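Local coordinates for CYTH domain-containing protein (Pyrococcus furiosus, PDB 1YEM) that is of unknown function but, as a CYTH-family barrel protein, probably acts on a triphosphate-bearing substrate with the help of a divalent metal, at residues G86-E89 with K90-V94; E45-R48 with P49-L52. All coordinates share one frame; numbering follows the deposited sequence.

In the fold
Following the chain from the N terminus, contact 2 comes first: residues 45-48 with 49-52 turn strand 32-44 into its antiparallel neighbour 50-57, closing a short hairpin connection in the barrel wall. Strands 62-70 and 77-85 follow, and contact 1 (86-89 with 90-94) then begins helix 88-97, which carries the chain on toward strand 102-115. The contacts lie in series, neither nesting nor crossing, with centres about 19 Å apart and nearest atoms about 8 Å apart. Strand 32-44 relates them, since it leads into the turn of contact 2 and packs against Phe88 of contact 1. Both contacts also meet the second subunit, so both contribute to the dimer interface.

Contact 1 of 2, residues G86-E89 with K90-V94; sequences GDFE and KAVEV
Lys90 is gripped at its backbone by the side chain of Asp87: its N donates to OD2 at 2.6 Å, nearly straight (173°), arriving on the anti side and 31° out of the carboxylate plane. A chi1 of -170°, which sets CG opposite the backbone N, turns the carboxylate forward to the Lys90 N-H, and the extended lysine chain crosses it at about a right angle, CG of Lys90 lying 3.5 Å from CG of Asp87. No salt bridge forms there; NZ reaches a weak hydrogen bond to Glu82 O of the second subunit. Without the Asp87 carboxylate, as with an alanine here, the Lys90 N-H would lose its acceptor, and the first turn would probably be freer to fray. Ala91 N bonds to Asp87 O at 3.2 Å, while its methyl packs on Phe83 of the second subunit. Val92 lays CG2 over one face of the Phe88 ring, toward its rim, 4.0 Å from CE2; the Phe88 side chain touches Glu40 and Val42. Glu93 N bonds to Glu89 O at 2.9 Å, and its carboxylate holds Tyr79 OH of the second subunit. Together these are an aspartate N-cap and the first i to i-4 bonds of helix 88-97.

Contact 2 of 2, residues E45-R48 with P49-L52; sequences EVPR and PKLL
Pro47 and Lys50 close a tight reversal of the chain, with Lys50 N donating to Pro47 O at 3.1 Å (N-H...O 156°) in the carbonyl plane and on a lone pair, while the cis peptide between Arg48 and Pro49 draws their CA atoms to within 3.0 Å. The aliphatic part of Lys50 runs past the same carbonyl oxygen, its CB 3.3 Å and its CD 3.7 Å from Pro47 O, so that one oxygen takes the backbone bond and is flanked by methylene groups. A bend at the end of the lysine chain (chi4 76°) then brings NZ to 4.2 Å from CG of the Pro47 ring. Val46 fills the inner side of the bend through a single branch. Its CG2, set between the backbone N and the carbonyl carbon, rests 3.6 Å from Lys50 O and 3.9 Å from Lys50 CB, and it reaches 4.3 Å from CB of Leu52, two residues further along the strand. Leu51, between Lys50 and Leu52 in the chain, starts off away from the loop and packs on Lys68 and Ile70 of strand 62-70. Around the valine, Phe100 lies against it from the same chain, and Leu98 of the second subunit packs on both Val46 and Leu52. Arg48 leads away from Pro49-Leu52 at its CB and then bends at chi2 (-73°), and its NH2 makes a long, weak ion pair with Glu169. A cis-proline in the third position and the bond spanning four residues make this a type VIa beta turn, here delivering the chain into barrel strand 50-57.

Contact 1 of 2, residues G86-E89 with K90-V94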
ATOM      1  N   GLY B  86       1.743   6.245   0.724  1.00 38.01           N
ATOM      2  CA  GLY B  86       2.353   7.414   1.339  1.00 39.30           C
ATOM      3  C   GLY B  86       3.824   7.247   1.639  1.00 38.19           C
ATOM      4  O   GLY B  86       4.507   8.223   1.797  1.00 38.28           O
ATOM      5  N   ASP B  87       4.307   6.006   1.712  1.00 39.99           N
ATOM      6  CA  ASP B  87       5.676   5.743   2.148  1.00 41.77           C
ATOM      7  C   ASP B  87       6.281   4.494   1.504  1.00 42.95           C
ATOM      8  O   ASP B  87       5.858   3.359   1.770  1.00 44.97           O
ATOM      9  CB  ASP B  87       5.730   5.616   3.674  1.00 43.27           C
ATOM     10  CG  ASP B  87       7.149   5.588   4.205  1.00 43.04           C
ATOM     11  OD1 ASP B  87       7.536   6.510   4.931  1.00 45.63           O
ATOM     12  OD2 ASP B  87       7.882   4.641   3.903  1.00 46.45           O
ATOM     13  N   PHE B  88       7.305   4.734   0.691  1.00 41.87           N
ATOM     14  CA  PHE B  88       8.045   3.712  -0.016  1.00 41.03           C
ATOM     15  C   PHE B  88       8.713   2.731   0.917  1.00 41.76           C
ATOM     16  O   PHE B  88       8.561   1.509   0.784  1.00 40.63           O
ATOM     17  CB  PHE B  88       9.121   4.397  -0.883  1.00 40.61           C
ATOM     18  CG  PHE B  88       9.948   3.449  -1.703  1.00 40.34           C
ATOM     19  CD1 PHE B  88       9.516   3.035  -2.977  1.00 39.79           C
ATOM     20  CD2 PHE B  88      11.164   2.981  -1.228  1.00 39.66           C
ATOM     21  CE1 PHE B  88      10.296   2.154  -3.754  1.00 39.68           C
ATOM     22  CE2 PHE B  88      11.938   2.104  -2.001  1.00 40.76           C
ATOM     23  CZ  PHE B  88      11.489   1.692  -3.270  1.00 39.96           C
ATOM     24  N   GLU B  89       9.485   3.265   1.852  1.00 45.68           N
ATOM     25  CA  GLU B  89      10.336   2.423   2.688  1.00 47.36           C
ATOM     26  C   GLU B  89       9.481   1.557   3.606  1.00 44.43           C
ATOM     27  O   GLU B  89       9.733   0.374   3.742  1.00 44.78           O
ATOM     28  CB  GLU B  89      11.325   3.278   3.493  1.00 52.69           C
ATOM     29  CG  GLU B  89      12.256   4.196   2.643  1.00 57.05           C
ATOM     30  CD  GLU B  89      13.358   3.435   1.855  1.00 62.15           C
ATOM     31  OE1 GLU B  89      14.251   4.124   1.279  1.00 64.69           O
ATOM     32  OE2 GLU B  89      13.337   2.166   1.804  1.00 64.07           O
ATOM     33  N   LYS B  90       8.443   2.146   4.193  1.00 41.65           N
ATOM     34  CA  LYS B  90       7.534   1.415   5.081  1.00 42.56           C
ATOM     35  C   LYS B  90       6.809   0.270   4.390  1.00 42.05           C
ATOM     36  O   LYS B  90       6.600  -0.788   4.995  1.00 37.39           O
ATOM     37  CB  LYS B  90       6.507   2.366   5.688  1.00 44.09           C
ATOM     38  CG  LYS B  90       7.075   3.257   6.762  1.00 45.15           C
ATOM     39  CD  LYS B  90       5.993   4.148   7.322  1.00 47.78           C
ATOM     40  CE  LYS B  90       6.451   4.883   8.574  1.00 48.38           C
ATOM     41  NZ  LYS B  90       5.420   5.893   8.940  1.00 49.87           N
ATOM     42  N   ALA B  91       6.420   0.480   3.125  1.00 42.37           N
ATOM     43  CA  ALA B  91       5.784  -0.570   2.334  1.00 40.86           C
ATOM     44  C   ALA B  91       6.745  -1.718   2.088  1.00 40.85           C
ATOM     45  O   ALA B  91       6.362  -2.889   2.127  1.00 38.91           O
ATOM     46  CB  ALA B  91       5.279  -0.013   1.019  1.00 42.04           C
ATOM     47  N   VAL B  92       8.002  -1.390   1.830  1.00 41.06           N
ATOM     48  CA  VAL B  92       8.980  -2.423   1.559  1.00 42.56           C
ATOM     49  C   VAL B  92       9.142  -3.246   2.843  1.00 43.11           C
ATOM     50  O   VAL B  92       9.119  -4.483   2.804  1.00 38.00           O
ATOM     51  CB  VAL B  92      10.361  -1.827   1.099  1.00 43.27           C
ATOM     52  CG1 VAL B  92      11.408  -2.928   1.019  1.00 43.69           C
ATOM     53  CG2 VAL B  92      10.230  -1.095  -0.259  1.00 43.15           C
ATOM     54  N   GLU B  93       9.290  -2.529   3.964  1.00 42.59           N
ATOM     55  CA  GLU B  93       9.384  -3.113   5.305  1.00 44.89           C
ATOM     56  C   GLU B  93       8.224  -4.053   5.596  1.00 44.88           C
ATOM     57  O   GLU B  93       8.425  -5.227   5.922  1.00 46.60           O
ATOM     58  CB  GLU B  93       9.428  -2.001   6.357  1.00 46.78           C
ATOM     59  CG  GLU B  93       9.701  -2.512   7.770  1.00 49.93           C
ATOM     60  CD  GLU B  93       9.665  -1.434   8.821  1.00 49.26           C
ATOM     61  OE1 GLU B  93       9.687  -0.223   8.480  1.00 52.27           O
ATOM     62  OE2 GLU B  93       9.622  -1.804  10.007  1.00 52.37           O
ATOM     63  N   VAL B  94       7.006  -3.558   5.429  1.00 44.14           N
ATOM     64  CA  VAL B  94       5.845  -4.383   5.690  1.00 43.07           C
ATOM     65  C   VAL B  94       5.930  -5.705   4.928  1.00 42.84           C
ATOM     66  O   VAL B  94       5.729  -6.763   5.508  1.00 43.33           O
ATOM     67  CB  VAL B  94       4.528  -3.635   5.389  1.00 43.27           C
ATOM     68  CG1 VAL B  94       3.328  -4.597   5.355  1.00 43.53           C
ATOM     69  CG2 VAL B  94       4.294  -2.551   6.434  1.00 43.48           C
TER

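Contact 2 of 2, residues E45-R48 with P49-L52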
ATOM      1  N   GLU B  45       9.246 -11.620  -4.739  1.00 48.05           N
ATOM      2  CA  GLU B  45       9.020 -12.947  -5.309  1.00 52.93           C
ATOM      3  C   GLU B  45       7.613 -13.412  -5.035  1.00 50.51           C
ATOM      4  O   GLU B  45       7.180 -13.462  -3.895  1.00 50.96           O
ATOM      5  CB  GLU B  45       9.998 -13.986  -4.744  1.00 55.79           C
ATOM      6  CG  GLU B  45      11.455 -13.807  -5.178  1.00 60.13           C
ATOM      7  CD  GLU B  45      12.428 -14.771  -4.455  1.00 62.04           C
ATOM      8  OE1 GLU B  45      11.999 -15.898  -4.084  1.00 63.56           O
ATOM      9  OE2 GLU B  45      13.621 -14.390  -4.259  1.00 66.16           O
ATOM     10  N   VAL B  46       6.907 -13.750  -6.099  1.00 50.20           N
ATOM     11  CA  VAL B  46       5.580 -14.331  -6.012  1.00 51.52           C
ATOM     12  C   VAL B  46       5.491 -15.353  -7.131  1.00 53.17           C
ATOM     13  O   VAL B  46       6.214 -15.250  -8.109  1.00 53.15           O
ATOM     14  CB  VAL B  46       4.445 -13.246  -6.164  1.00 51.69           C
ATOM     15  CG1 VAL B  46       4.228 -12.504  -4.854  1.00 50.95           C
ATOM     16  CG2 VAL B  46       4.764 -12.245  -7.313  1.00 50.58           C
ATOM     17  N   PRO B  47       4.630 -16.360  -6.985  1.00 56.38           N
ATOM     18  CA  PRO B  47       4.503 -17.298  -8.097  1.00 56.83           C
ATOM     19  C   PRO B  47       3.976 -16.628  -9.357  1.00 56.65           C
ATOM     20  O   PRO B  47       3.061 -15.817  -9.278  1.00 57.41           O
ATOM     21  CB  PRO B  47       3.484 -18.338  -7.578  1.00 57.25           C
ATOM     22  CG  PRO B  47       2.765 -17.668  -6.453  1.00 57.67           C
ATOM     23  CD  PRO B  47       3.768 -16.717  -5.845  1.00 57.68           C
ATOM     24  N   ARG B  48       4.553 -16.967 -10.506  1.00 56.69           N
ATOM     25  CA  ARG B  48       3.952 -16.610 -11.791  1.00 57.24           C
ATOM     26  C   ARG B  48       2.516 -17.129 -11.767  1.00 53.30           C
ATOM     27  O   ARG B  48       2.247 -18.099 -11.089  1.00 54.04           O
ATOM     28  CB  ARG B  48       4.724 -17.248 -12.956  1.00 59.27           C
ATOM     29  CG  ARG B  48       6.118 -16.637 -13.204  1.00 60.84           C
ATOM     30  CD  ARG B  48       6.045 -15.229 -13.856  1.00 61.87           C
ATOM     31  NE  ARG B  48       7.368 -14.788 -14.312  1.00 62.48           N
ATOM     32  CZ  ARG B  48       8.308 -14.238 -13.533  1.00 63.16           C
ATOM     33  NH1 ARG B  48       8.089 -14.035 -12.240  1.00 63.83           N
ATOM     34  NH2 ARG B  48       9.484 -13.885 -14.051  1.00 63.22           N
ATOM     35  N   PRO B  49       1.584 -16.459 -12.475  1.00 50.24           N
ATOM     36  CA  PRO B  49       1.760 -15.317 -13.373  1.00 49.25           C
ATOM     37  C   PRO B  49       1.618 -13.937 -12.691  1.00 49.24           C
ATOM     38  O   PRO B  49       1.267 -12.963 -13.352  1.00 47.27           O
ATOM     39  CB  PRO B  49       0.632 -15.524 -14.378  1.00 49.30           C
ATOM     40  CG  PRO B  49      -0.510 -16.064 -13.515  1.00 49.28           C
ATOM     41  CD  PRO B  49       0.161 -16.847 -12.381  1.00 49.00           C
ATOM     42  N   LYS B  50       1.910 -13.863 -11.389  1.00 50.34           N
ATOM     43  CA  LYS B  50       1.696 -12.646 -10.610  1.00 49.63           C
ATOM     44  C   LYS B  50       2.914 -11.768 -10.650  1.00 45.42           C
ATOM     45  O   LYS B  50       4.028 -12.255 -10.788  1.00 46.02           O
ATOM     46  CB  LYS B  50       1.413 -12.978  -9.139  1.00 51.08           C
ATOM     47  CG  LYS B  50       0.222 -13.886  -8.872  1.00 53.44           C
ATOM     48  CD  LYS B  50       0.260 -14.366  -7.405  1.00 54.55           C
ATOM     49  CE  LYS B  50      -1.034 -15.048  -6.973  1.00 56.96           C
ATOM     50  NZ  LYS B  50      -1.154 -16.432  -7.504  1.00 59.78           N
ATOM     51  N   LEU B  51       2.702 -10.467 -10.501  1.00 42.52           N
ATOM     52  CA  LEU B  51       3.796  -9.539 -10.208  1.00 40.95           C
ATOM     53  C   LEU B  51       3.387  -8.640  -9.062  1.00 40.80           C
ATOM     54  O   LEU B  51       2.197  -8.324  -8.904  1.00 38.25           O
ATOM     55  CB  LEU B  51       4.138  -8.680 -11.414  1.00 40.71           C
ATOM     56  CG  LEU B  51       4.650  -9.413 -12.649  1.00 41.32           C
ATOM     57  CD1 LEU B  51       4.577  -8.499 -13.858  1.00 40.75           C
ATOM     58  CD2 LEU B  51       6.082  -9.925 -12.410  1.00 42.13           C
ATOM     59  N   LEU B  52       4.379  -8.235  -8.268  1.00 38.88           N
ATOM     60  CA  LEU B  52       4.157  -7.389  -7.116  1.00 39.81           C
ATOM     61  C   LEU B  52       5.337  -6.502  -6.998  1.00 38.16           C
ATOM     62  O   LEU B  52       6.448  -6.992  -6.911  1.00 35.99           O
ATOM     63  CB  LEU B  52       4.025  -8.235  -5.827  1.00 40.70           C
ATOM     64  CG  LEU B  52       3.878  -7.457  -4.501  1.00 40.85           C
ATOM     65  CD1 LEU B  52       2.586  -6.633  -4.484  1.00 39.75           C
ATOM     66  CD2 LEU B  52       3.921  -8.411  -3.311  1.00 41.13           C
TER